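Local coordinates for mandelate racemase/muconate lactonizing enzyme (Polaromonas sp., PDB 3CB3), which binds magnesium and L-glucaric acid in its barrel domain and probably abstracts a proton alpha to a substrate carboxylate, as enolase-superfamily enzymes do, at residues L183-P188 with L210-N215; W237-L242 with P260-E265; A282-P287 with M311-F316; M226-E231 with A254-T259. All blocks are in the same frame, centred on the assembly; numbering follows the deposited sequence.

Contacts 1, 2 and 3 lie in one parallel sheet, the wall of the enolase-type barrel, and all three reach the glucarate. Contacts 1 and 2 have centres about 10 Å apart and share the active-site magnesium, where D213 OD2 and E239 OE2 come within 2.8 Å of each other. Contacts 2 and 3 have centres about 8 Å apart. There I261 N donates to D283 OD2 (2.7 Å), tying strand 261-263 to the residue before strand 284-285. Contact 4 lies in the helix layer outside the barrel wall. Its C227 SG packs on I238 CD1 of contact 2 at 3.8 Å. It has a magnesium ion of its own.

Contact 1: L183-P188 with L210-N215; sequences LKVGQP and LMVDAN. With MG (magnesium ion), chain E; LGT (L-glucaric acid), chain G.
V185 packs against V212 and A214 in the apolar centre of this contact. V185 CG2 lies 3.9 Å from V212 CB. With CG1 anti to the carbonyl carbon (chi1 -67°), both methyls of V185 are turned to the second strand, CG1 beside V212 and CG2 between V212 and A214. L183 shares this side of the sheet with V212 and rests on V200 of helix 190-204. The backbones pair as parallel strands, the two ends of a beta-alpha-beta crossover. L183 N bonds to M211 O at 2.7 Å. D213 N bonds to L183 O, and V185 N bonds to D213 O. K184 and D213 point to the other side, into the barrel. K184 NZ donates to glucarate O6A at 2.9 Å. It also donates to water 1, which donates to D213 OD2. That oxygen binds the magnesium at 2.1 Å. D213 OD1 accepts N215 N at 2.8 Å, closing an Asx turn. K182 also bonds the glucarate, and with K184 it fits the Lys-X-Lys pair of this family. The chemistry implies a fixed carboxylate: the turn holds OD1, while OD2 faces the metal and also takes a hydrogen bond from water 1.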
# COMPACT_ATOMS: atom_id res chain seq x y z
N LEU A 183 20.27 0.93 -21.12
CA LEU A 183 20.44 -0.47 -21.49
C LEU A 183 20.13 -1.40 -20.32
O LEU A 183 20.57 -1.18 -19.20
CB LEU A 183 21.87 -0.72 -21.94
CG LEU A 183 22.39 0.18 -23.07
CD1 LEU A 183 23.91 0.08 -23.14
CD2 LEU A 183 21.73 -0.22 -24.40
N LYS A 184 19.37 -2.46 -20.60
CA LYS A 184 19.05 -3.41 -19.56
C LYS A 184 20.23 -4.34 -19.31
O LYS A 184 20.88 -4.81 -20.25
CB LYS A 184 17.80 -4.21 -19.95
CG LYS A 184 16.53 -3.39 -19.85
CD LYS A 184 15.32 -4.17 -20.29
CE LYS A 184 14.06 -3.39 -19.98
NZ LYS A 184 13.93 -3.11 -18.52
N VAL A 185 20.54 -4.55 -18.04
CA VAL A 185 21.62 -5.44 -17.63
C VAL A 185 21.07 -6.29 -16.50
O VAL A 185 19.89 -6.20 -16.16
CB VAL A 185 22.86 -4.66 -17.11
CG1 VAL A 185 23.51 -3.86 -18.26
CG2 VAL A 185 22.46 -3.73 -15.97
N GLY A 186 21.90 -7.14 -15.91
CA GLY A 186 21.43 -7.97 -14.81
C GLY A 186 21.35 -9.46 -15.07
O GLY A 186 20.86 -10.20 -14.22
N GLN A 187 21.82 -9.92 -16.23
CA GLN A 187 21.76 -11.35 -16.51
C GLN A 187 22.78 -12.09 -15.65
O GLN A 187 23.72 -11.49 -15.13
CB GLN A 187 22.02 -11.62 -17.99
CG GLN A 187 23.20 -10.88 -18.58
CD GLN A 187 23.37 -11.17 -20.06
OE1 GLN A 187 23.92 -10.36 -20.80
NE2 GLN A 187 22.90 -12.34 -20.49
N PRO A 188 22.59 -13.41 -15.48
CA PRO A 188 23.49 -14.25 -14.68
C PRO A 188 24.96 -14.02 -14.99
O PRO A 188 25.78 -13.87 -14.09
CB PRO A 188 23.04 -15.66 -15.05
CG PRO A 188 21.57 -15.48 -15.20
CD PRO A 188 21.48 -14.21 -16.03
N LEU A 210 24.75 7.28 -21.57
CA LEU A 210 24.25 5.92 -21.40
C LEU A 210 23.94 5.63 -19.94
O LEU A 210 24.66 6.07 -19.04
CB LEU A 210 25.29 4.90 -21.87
CG LEU A 210 25.62 4.82 -23.36
CD1 LEU A 210 26.73 3.79 -23.57
CD2 LEU A 210 24.37 4.44 -24.14
N MET A 211 22.88 4.87 -19.72
CA MET A 211 22.48 4.46 -18.38
C MET A 211 22.17 2.97 -18.47
O MET A 211 21.94 2.45 -19.56
CB MET A 211 21.21 5.19 -17.92
CG MET A 211 21.27 6.70 -18.03
SD MET A 211 20.68 7.30 -19.63
CE MET A 211 19.70 8.75 -19.05
N VAL A 212 22.19 2.27 -17.33
CA VAL A 212 21.86 0.85 -17.33
C VAL A 212 20.79 0.61 -16.27
O VAL A 212 20.73 1.33 -15.26
CB VAL A 212 23.08 -0.06 -17.02
CG1 VAL A 212 24.18 0.16 -18.05
CG2 VAL A 212 23.58 0.21 -15.61
N ASP A 213 19.95 -0.38 -16.52
CA ASP A 213 18.89 -0.75 -15.58
C ASP A 213 19.06 -2.24 -15.28
O ASP A 213 18.95 -3.08 -16.18
CB ASP A 213 17.52 -0.50 -16.20
CG ASP A 213 16.39 -0.56 -15.18
OD1 ASP A 213 16.53 -1.28 -14.16
OD2 ASP A 213 15.36 0.12 -15.40
N ALA A 214 19.35 -2.57 -14.03
CA ALA A 214 19.54 -3.97 -13.61
C ALA A 214 18.21 -4.59 -13.17
O ALA A 214 18.12 -5.80 -12.95
CB ALA A 214 20.56 -4.04 -12.46
N ASN A 215 17.19 -3.75 -13.01
CA ASN A 215 15.88 -4.22 -12.59
C ASN A 215 15.90 -5.15 -11.37
O ASN A 215 15.28 -6.22 -11.40
CB ASN A 215 15.17 -4.92 -13.76
CG ASN A 215 14.71 -3.94 -14.81
OD1 ASN A 215 13.70 -3.25 -14.65
ND2 ASN A 215 15.46 -3.86 -15.90
MG MG E . 13.69 0.75 -14.31
O1A LGT G . 12.84 1.88 -15.80
C1 LGT G . 11.94 1.31 -16.45
O1B LGT G . 11.14 1.89 -17.22
C2 LGT G . 11.78 -0.24 -16.29
O2 LGT G . 12.30 -0.65 -15.01
C3 LGT G . 10.32 -0.69 -16.43
O3 LGT G . 9.54 -0.02 -15.45
C4 LGT G . 10.08 -2.23 -16.29
O4 LGT G . 9.32 -2.54 -15.11
C5 LGT G . 9.36 -2.91 -17.48
O5 LGT G . 8.10 -2.26 -17.71
C6 LGT G . 10.22 -2.86 -18.77
O6A LGT G . 11.15 -3.70 -18.84
O6B LGT G . 9.95 -2.01 -19.65
O HOH W 1 14.64 -0.84 -17.87
O HOH W 2 14.62 -0.50 -13.09

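Contact 2: W237-L242 with P260-E265; sequences WIEEPL and PIATGE. With MG (magnesium ion), chain E; LGT (L-glucaric acid), chain G.
E239 and E265 supply two of the three carboxylates of the enolase-superfamily magnesium site. E239 ends strand 238-239 and E265 follows strand 261-263 by two residues, both at the barrel's C-terminal end. Helix 247-256 joins these parallel strands in a beta-alpha-beta unit. E239 OE2 binds the magnesium at 2.0 Å and E265 OE1 at 2.1 Å. The two side chains cross at about a right angle, with carboxylate planes 67° apart. E239 reaches the metal with CG anti to the backbone N (chi1 -180°) and an extended chain. D213 of contact 1, glucarate O1A and O2, and water 2 complete the six ligands. E265 OE2 accepts a hydrogen bond from glucarate O3 at 3.0 Å.

E239 OE1 is held by two partners. K182 makes a salt bridge to it, and W237 NE1 donates to its anti lone pair at 3.2 Å. The acceptor lies 29° out of the indole plane. Over one face of the indole sits the methyl of A262, a CH-pi contact with CB 3.9 Å from the centroid of the five-membered ring. With a leucine in place of W237, E239 OE1 would lose the indole N-H and keep K182, and the carboxylate would probably be freer to turn, with a gap over the A262 methyl.

Three backbone bonds join the strands. I238 N meets P260 O, A262 N meets I238 O, and E240 N meets A262 O. E240 bends back toward the second strand. Its OE2 accepts from water 4, which also donates to L242 O and takes a hydrogen bond from T263 OG1 at 2.7 Å.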
# COMPACT_ATOMS: atom_id res chain seq x y z
N TRP A 237 23.74 6.81 -14.86
CA TRP A 237 23.34 6.11 -13.64
C TRP A 237 23.18 4.61 -13.81
O TRP A 237 23.03 4.10 -14.91
CB TRP A 237 22.03 6.69 -13.07
CG TRP A 237 20.78 6.39 -13.88
CD1 TRP A 237 20.26 5.17 -14.16
CD2 TRP A 237 19.89 7.35 -14.45
NE1 TRP A 237 19.09 5.30 -14.88
CE2 TRP A 237 18.84 6.63 -15.07
CE3 TRP A 237 19.87 8.75 -14.51
CZ2 TRP A 237 17.78 7.26 -15.74
CZ3 TRP A 237 18.81 9.38 -15.17
CH2 TRP A 237 17.79 8.63 -15.78
N ILE A 238 23.22 3.91 -12.68
CA ILE A 238 23.02 2.47 -12.61
C ILE A 238 21.72 2.39 -11.82
O ILE A 238 21.69 2.74 -10.64
CB ILE A 238 24.15 1.76 -11.84
CG1 ILE A 238 25.46 1.84 -12.63
CG2 ILE A 238 23.78 0.30 -11.59
CD1 ILE A 238 26.67 1.37 -11.85
N GLU A 239 20.66 1.94 -12.49
CA GLU A 239 19.32 1.85 -11.92
C GLU A 239 18.92 0.49 -11.32
O GLU A 239 19.22 -0.57 -11.88
CB GLU A 239 18.32 2.23 -13.01
CG GLU A 239 16.88 2.20 -12.61
CD GLU A 239 15.99 2.68 -13.73
OE1 GLU A 239 16.48 3.45 -14.59
OE2 GLU A 239 14.79 2.31 -13.75
N GLU A 240 18.23 0.56 -10.19
CA GLU A 240 17.75 -0.61 -9.47
C GLU A 240 18.72 -1.78 -9.43
O GLU A 240 18.38 -2.88 -9.87
CB GLU A 240 16.41 -1.08 -10.06
CG GLU A 240 15.23 -0.16 -9.76
CD GLU A 240 13.91 -0.92 -9.63
OE1 GLU A 240 13.37 -1.39 -10.66
OE2 GLU A 240 13.43 -1.05 -8.48
N PRO A 241 19.93 -1.56 -8.91
CA PRO A 241 20.84 -2.71 -8.88
C PRO A 241 20.35 -3.74 -7.87
O PRO A 241 20.61 -4.94 -8.02
CB PRO A 241 22.17 -2.08 -8.48
CG PRO A 241 21.76 -0.93 -7.62
CD PRO A 241 20.57 -0.36 -8.36
N LEU A 242 19.62 -3.27 -6.86
CA LEU A 242 19.11 -4.14 -5.79
C LEU A 242 17.59 -4.12 -5.64
O LEU A 242 16.89 -3.38 -6.33
CB LEU A 242 19.73 -3.72 -4.45
CG LEU A 242 21.25 -3.69 -4.39
CD1 LEU A 242 21.72 -3.02 -3.11
CD2 LEU A 242 21.78 -5.12 -4.50
N PRO A 260 26.20 7.54 -10.25
CA PRO A 260 24.94 7.72 -9.53
C PRO A 260 24.12 6.45 -9.51
O PRO A 260 24.10 5.67 -10.48
CB PRO A 260 24.24 8.83 -10.32
CG PRO A 260 25.38 9.62 -10.89
CD PRO A 260 26.34 8.54 -11.33
N ILE A 261 23.45 6.23 -8.38
CA ILE A 261 22.58 5.08 -8.20
C ILE A 261 21.16 5.63 -8.32
O ILE A 261 20.82 6.63 -7.68
CB ILE A 261 22.75 4.45 -6.79
CG1 ILE A 261 24.18 3.96 -6.60
CG2 ILE A 261 21.75 3.32 -6.61
CD1 ILE A 261 24.60 2.90 -7.59
N ALA A 262 20.34 4.98 -9.14
CA ALA A 262 18.96 5.42 -9.31
C ALA A 262 17.98 4.32 -8.89
O ALA A 262 18.20 3.14 -9.14
CB ALA A 262 18.71 5.81 -10.76
N THR A 263 16.89 4.72 -8.25
CA THR A 263 15.87 3.76 -7.84
C THR A 263 14.64 4.47 -7.30
O THR A 263 14.70 5.66 -7.01
CB THR A 263 16.41 2.76 -6.77
OG1 THR A 263 15.38 1.83 -6.42
CG2 THR A 263 16.88 3.51 -5.51
N GLY A 264 13.53 3.74 -7.20
CA GLY A 264 12.31 4.31 -6.66
C GLY A 264 11.05 4.01 -7.46
O GLY A 264 9.96 4.15 -6.93
N GLU A 265 11.20 3.59 -8.71
CA GLU A 265 10.04 3.30 -9.56
C GLU A 265 9.01 2.36 -8.94
O GLU A 265 7.82 2.48 -9.23
CB GLU A 265 10.49 2.72 -10.91
CG GLU A 265 10.89 1.24 -10.88
CD GLU A 265 11.44 0.76 -12.22
OE1 GLU A 265 12.43 1.36 -12.69
OE2 GLU A 265 10.89 -0.20 -12.79
MG MG E . 13.69 0.75 -14.31
O1A LGT G . 12.84 1.88 -15.80
C1 LGT G . 11.94 1.31 -16.45
O1B LGT G . 11.14 1.89 -17.22
C2 LGT G . 11.78 -0.24 -16.29
O2 LGT G . 12.30 -0.65 -15.01
C3 LGT G . 10.32 -0.69 -16.43
O3 LGT G . 9.54 -0.02 -15.45
C4 LGT G . 10.08 -2.23 -16.29
O4 LGT G . 9.32 -2.54 -15.11
C5 LGT G . 9.36 -2.91 -17.48
O5 LGT G . 8.10 -2.26 -17.71
C6 LGT G . 10.22 -2.86 -18.77
O6A LGT G . 11.15 -3.70 -18.84
O6B LGT G . 9.95 -2.01 -19.65
O HOH W 3 12.05 0.94 -6.96
O HOH W 4 15.74 -0.83 -6.68
O HOH W 2 14.62 -0.50 -13.09

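Contact 3: A282-P287 with M311-F316; sequences ADYLMP and MLAPHF. With LGT (L-glucaric acid), chain G.
M311 lies along one face of the Y284 ring, from CB to the terminal methyl. M311 CB is 3.8 Å from the ring centroid, over the face, as a CH-pi contact. M311 SD stands obliquely at 4.0 Å from the same centroid, a Met-aromatic contact. The chain then bends at its last torsion (chi3 -86°), which brings CE to 3.4 Å from Y284 CE2. The methyl of A313 comes obliquely to the same ring and also touches M286 CG. On the other side of the sheet L312 and P287 cross, with L312 CD1 3.6 Å from P287 CD.

Backbone bonds run the length of the pair. M311 N meets D283 O, L285 N meets M311 O, and A313 N meets L285 O. Past the strands, H315 N bonds to P287 O at 2.9 Å. H315 then turns its ring to the ligand, and NE2 donates to glucarate O3 at 2.7 Å with an angle of 161°. ND1 bonds to D288 OD2, which fixes the ring's rotation. H315 and D288 are consistent with the His-Asp dyad of mandelate racemase relatives.

Strand 284-285 lies between 261-263 and 311-312 in the sheet. Y284 meets W237 on the inner side of the barrel. L285 packs outward on helices 270-279 and 295-308, and F298 of the second helix touches P287, L312 and P314.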
# COMPACT_ATOMS: atom_id res chain seq x y z
N ALA A 282 19.80 6.87 -2.83
CA ALA A 282 19.74 7.15 -4.26
C ALA A 282 20.19 8.55 -4.63
O ALA A 282 19.83 9.52 -3.98
CB ALA A 282 18.33 6.90 -4.77
N ASP A 283 20.98 8.63 -5.70
CA ASP A 283 21.48 9.90 -6.21
C ASP A 283 20.38 10.48 -7.08
O ASP A 283 20.13 11.68 -7.05
CB ASP A 283 22.74 9.65 -7.03
CG ASP A 283 23.85 9.06 -6.20
OD1 ASP A 283 24.46 9.82 -5.41
OD2 ASP A 283 24.11 7.85 -6.33
N TYR A 284 19.73 9.61 -7.84
CA TYR A 284 18.60 9.96 -8.70
C TYR A 284 17.37 9.26 -8.13
O TYR A 284 17.35 8.03 -8.04
CB TYR A 284 18.81 9.47 -10.12
CG TYR A 284 19.63 10.40 -10.99
CD1 TYR A 284 19.03 11.48 -11.63
CD2 TYR A 284 20.99 10.20 -11.16
CE1 TYR A 284 19.77 12.33 -12.44
CE2 TYR A 284 21.75 11.04 -11.96
CZ TYR A 284 21.13 12.11 -12.60
OH TYR A 284 21.86 12.92 -13.42
N LEU A 285 16.36 10.03 -7.75
CA LEU A 285 15.13 9.46 -7.22
C LEU A 285 14.22 9.28 -8.41
O LEU A 285 14.10 10.18 -9.26
CB LEU A 285 14.49 10.42 -6.21
CG LEU A 285 13.44 9.76 -5.32
CD1 LEU A 285 14.14 8.78 -4.37
CD2 LEU A 285 12.69 10.82 -4.52
N MET A 286 13.57 8.13 -8.49
CA MET A 286 12.69 7.85 -9.62
C MET A 286 11.24 7.61 -9.26
O MET A 286 10.70 6.52 -9.45
CB MET A 286 13.23 6.66 -10.41
CG MET A 286 14.66 6.83 -10.88
SD MET A 286 15.17 5.43 -11.91
CE MET A 286 14.55 5.98 -13.55
N PRO A 287 10.57 8.65 -8.72
CA PRO A 287 9.17 8.51 -8.35
C PRO A 287 8.27 8.40 -9.58
O PRO A 287 8.58 8.92 -10.65
CB PRO A 287 8.90 9.78 -7.55
CG PRO A 287 9.82 10.77 -8.22
CD PRO A 287 11.08 9.98 -8.35
N MET A 311 18.86 14.35 -7.18
CA MET A 311 18.46 14.60 -8.55
C MET A 311 17.19 13.81 -8.85
O MET A 311 16.88 12.83 -8.16
CB MET A 311 19.59 14.20 -9.49
CG MET A 311 20.88 14.94 -9.18
SD MET A 311 22.24 14.49 -10.24
CE MET A 311 22.89 13.04 -9.40
N LEU A 312 16.46 14.22 -9.88
CA LEU A 312 15.21 13.57 -10.23
C LEU A 312 15.18 12.94 -11.62
O LEU A 312 15.67 13.51 -12.59
CB LEU A 312 14.08 14.59 -10.12
CG LEU A 312 12.65 14.04 -10.10
CD1 LEU A 312 12.42 13.31 -8.79
CD2 LEU A 312 11.66 15.19 -10.25
N ALA A 313 14.58 11.75 -11.68
CA ALA A 313 14.42 11.00 -12.93
C ALA A 313 13.10 10.24 -12.82
O ALA A 313 13.08 9.03 -12.61
CB ALA A 313 15.58 10.03 -13.12
N PRO A 314 11.97 10.96 -12.96
CA PRO A 314 10.63 10.36 -12.87
C PRO A 314 10.53 9.08 -13.69
O PRO A 314 11.19 8.94 -14.71
CB PRO A 314 9.72 11.47 -13.40
CG PRO A 314 10.45 12.72 -12.99
CD PRO A 314 11.88 12.37 -13.35
N HIS A 315 9.70 8.15 -13.25
CA HIS A 315 9.54 6.88 -13.95
C HIS A 315 8.27 6.81 -14.80
O HIS A 315 7.17 7.11 -14.32
CB HIS A 315 9.56 5.72 -12.95
CG HIS A 315 9.12 4.41 -13.53
ND1 HIS A 315 7.81 3.97 -13.47
CD2 HIS A 315 9.81 3.46 -14.21
CE1 HIS A 315 7.71 2.81 -14.10
NE2 HIS A 315 8.91 2.48 -14.56
N PHE A 316 8.44 6.43 -16.07
CA PHE A 316 7.32 6.28 -17.00
C PHE A 316 6.50 7.57 -17.21
O PHE A 316 7.02 8.67 -17.05
CB PHE A 316 6.41 5.15 -16.50
CG PHE A 316 5.50 4.57 -17.55
CD1 PHE A 316 6.00 4.16 -18.79
CD2 PHE A 316 4.14 4.41 -17.30
CE1 PHE A 316 5.16 3.60 -19.75
CE2 PHE A 316 3.30 3.84 -18.25
CZ PHE A 316 3.81 3.44 -19.48
O1A LGT G . 12.84 1.88 -15.80
C1 LGT G . 11.94 1.31 -16.45
O1B LGT G . 11.14 1.89 -17.22
C2 LGT G . 11.78 -0.24 -16.29
O2 LGT G . 12.30 -0.65 -15.01
C3 LGT G . 10.32 -0.69 -16.43
O3 LGT G . 9.54 -0.02 -15.45
C4 LGT G . 10.08 -2.23 -16.29
O4 LGT G . 9.32 -2.54 -15.11
C5 LGT G . 9.36 -2.91 -17.48
O5 LGT G . 8.10 -2.26 -17.71
C6 LGT G . 10.22 -2.86 -18.77
O6A LGT G . 11.15 -3.70 -18.84
O6B LGT G . 9.95 -2.01 -19.65

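Contact 4: M226-E231 with A254-T259; sequences MCRIFE and ALQFDT. With MG (magnesium ion), chain F.
The backbones come closest at E231 and T259, CA to CA 6.0 Å, with the CA atoms of R228 and F257 7.2 Å apart where F257 leaves helical angles. The F257 ring is the apolar core. C227 CB lies over one face, 3.9 Å from the ring centroid, while Q256 CG covers the opposite face. R228 bends at chi3 (-59°) and sets its guanidinium beside the ring, one flat face turned to F257. F257 CE1 sits 3.6 Å above the guanidinium plane, over its centre. The two planes are 59° apart, so they do not stack.

The carboxylate of E231 grips the turn after F257. OE1 takes T259 N on its syn lone pair at 2.8 Å and also accepts from T259 OG1. OE2 accepts D258 N at 2.8 Å, on the syn side but 24° out of plane. A serine in place of E231 is too short to reach these donors, so D258 N, T259 N and T259 OG1 would lose their acceptors and the turn would probably be freer to move.

Beside this turn a second magnesium binds A254 O at 2.0 Å and F257 O at 2.1 Å. Four waters complete its shell. One donates to D258 O and another to T259 O.

The contact joins helices 220-230 and 247-256 of the barrel's outer layer. C227, F230 and T259 all pack inward on I238 of strand 238-239, and F230 also touches V197 of helix 190-204.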
# COMPACT_ATOMS: atom_id res chain seq x y z
N MET A 226 29.72 -5.42 -10.06
CA MET A 226 29.29 -4.86 -11.34
C MET A 226 29.43 -3.34 -11.33
O MET A 226 29.92 -2.75 -12.30
CB MET A 226 27.84 -5.26 -11.64
CG MET A 226 27.66 -6.74 -11.93
SD MET A 226 28.70 -7.29 -13.32
CE MET A 226 27.79 -6.59 -14.72
N CYS A 227 29.00 -2.70 -10.23
CA CYS A 227 29.12 -1.25 -10.13
C CYS A 227 30.58 -0.83 -10.24
O CYS A 227 30.90 0.20 -10.85
CB CYS A 227 28.54 -0.75 -8.80
SG CYS A 227 26.74 -0.79 -8.70
N ARG A 228 31.48 -1.62 -9.67
CA ARG A 228 32.90 -1.27 -9.73
C ARG A 228 33.45 -1.38 -11.15
O ARG A 228 34.31 -0.60 -11.54
CB ARG A 228 33.73 -2.15 -8.81
CG ARG A 228 35.19 -1.68 -8.71
CD ARG A 228 35.97 -2.47 -7.68
NE ARG A 228 35.38 -2.37 -6.34
CZ ARG A 228 35.41 -1.27 -5.60
NH1 ARG A 228 35.99 -0.17 -6.04
NH2 ARG A 228 34.85 -1.27 -4.39
N ILE A 229 32.97 -2.36 -11.91
CA ILE A 229 33.44 -2.53 -13.28
C ILE A 229 32.87 -1.41 -14.15
O ILE A 229 33.52 -0.91 -15.06
CB ILE A 229 33.00 -3.88 -13.86
CG1 ILE A 229 33.55 -5.02 -13.01
CG2 ILE A 229 33.47 -4.01 -15.31
CD1 ILE A 229 35.05 -4.96 -12.82
N PHE A 230 31.64 -1.00 -13.84
CA PHE A 230 30.99 0.04 -14.61
C PHE A 230 31.49 1.46 -14.37
O PHE A 230 31.23 2.34 -15.17
CB PHE A 230 29.47 -0.01 -14.38
CG PHE A 230 28.76 -1.03 -15.22
CD1 PHE A 230 28.99 -1.11 -16.59
CD2 PHE A 230 27.81 -1.88 -14.65
CE1 PHE A 230 28.29 -2.01 -17.39
CE2 PHE A 230 27.10 -2.79 -15.44
CZ PHE A 230 27.34 -2.85 -16.81
N GLU A 231 32.22 1.67 -13.27
CA GLU A 231 32.72 3.00 -12.93
C GLU A 231 33.40 3.74 -14.08
O GLU A 231 32.99 4.85 -14.44
CB GLU A 231 33.68 2.93 -11.73
CG GLU A 231 33.02 2.86 -10.36
CD GLU A 231 32.39 4.18 -9.90
OE1 GLU A 231 31.32 4.56 -10.43
OE2 GLU A 231 32.97 4.85 -9.02
N ALA A 254 25.83 3.61 -3.31
CA ALA A 254 25.89 5.02 -3.65
C ALA A 254 27.07 5.71 -2.98
O ALA A 254 27.80 6.47 -3.60
CB ALA A 254 24.59 5.71 -3.25
N LEU A 255 27.28 5.42 -1.70
CA LEU A 255 28.35 6.04 -0.94
C LEU A 255 29.73 5.73 -1.51
O LEU A 255 30.59 6.60 -1.62
CB LEU A 255 28.27 5.60 0.53
CG LEU A 255 29.25 6.13 1.59
CD1 LEU A 255 30.60 5.46 1.47
CD2 LEU A 255 29.39 7.64 1.45
N GLN A 256 29.93 4.47 -1.88
CA GLN A 256 31.22 4.03 -2.39
C GLN A 256 31.55 4.41 -3.84
O GLN A 256 32.68 4.78 -4.14
CB GLN A 256 31.30 2.52 -2.20
CG GLN A 256 32.59 1.88 -2.64
CD GLN A 256 32.81 0.56 -1.94
OE1 GLN A 256 31.90 -0.26 -1.87
NE2 GLN A 256 34.01 0.36 -1.42
N PHE A 257 30.57 4.36 -4.73
CA PHE A 257 30.82 4.64 -6.13
C PHE A 257 30.46 6.03 -6.63
O PHE A 257 29.50 6.65 -6.17
CB PHE A 257 30.13 3.56 -6.97
CG PHE A 257 30.60 2.17 -6.66
CD1 PHE A 257 31.91 1.79 -6.93
CD2 PHE A 257 29.75 1.25 -6.06
CE1 PHE A 257 32.37 0.51 -6.61
CE2 PHE A 257 30.20 -0.03 -5.73
CZ PHE A 257 31.51 -0.40 -6.00
N ASP A 258 31.23 6.51 -7.60
CA ASP A 258 31.00 7.81 -8.21
C ASP A 258 29.73 7.77 -9.04
O ASP A 258 28.92 8.70 -9.01
CB ASP A 258 32.16 8.21 -9.12
CG ASP A 258 33.46 8.39 -8.37
OD1 ASP A 258 33.42 8.45 -7.12
OD2 ASP A 258 34.52 8.48 -9.03
N THR A 259 29.57 6.70 -9.81
CA THR A 259 28.39 6.55 -10.66
C THR A 259 27.12 6.66 -9.83
O THR A 259 26.98 5.99 -8.81
CB THR A 259 28.39 5.19 -11.38
OG1 THR A 259 29.58 5.09 -12.18
CG2 THR A 259 27.17 5.06 -12.29
MG MG F . 28.07 7.83 -5.11
O HOH W 5 29.75 4.49 -14.81
O HOH W 6 28.13 9.16 -6.49
O HOH W 7 26.64 6.93 -6.15
O HOH W 8 29.73 8.84 -4.22
O HOH W 9 26.46 8.90 -4.13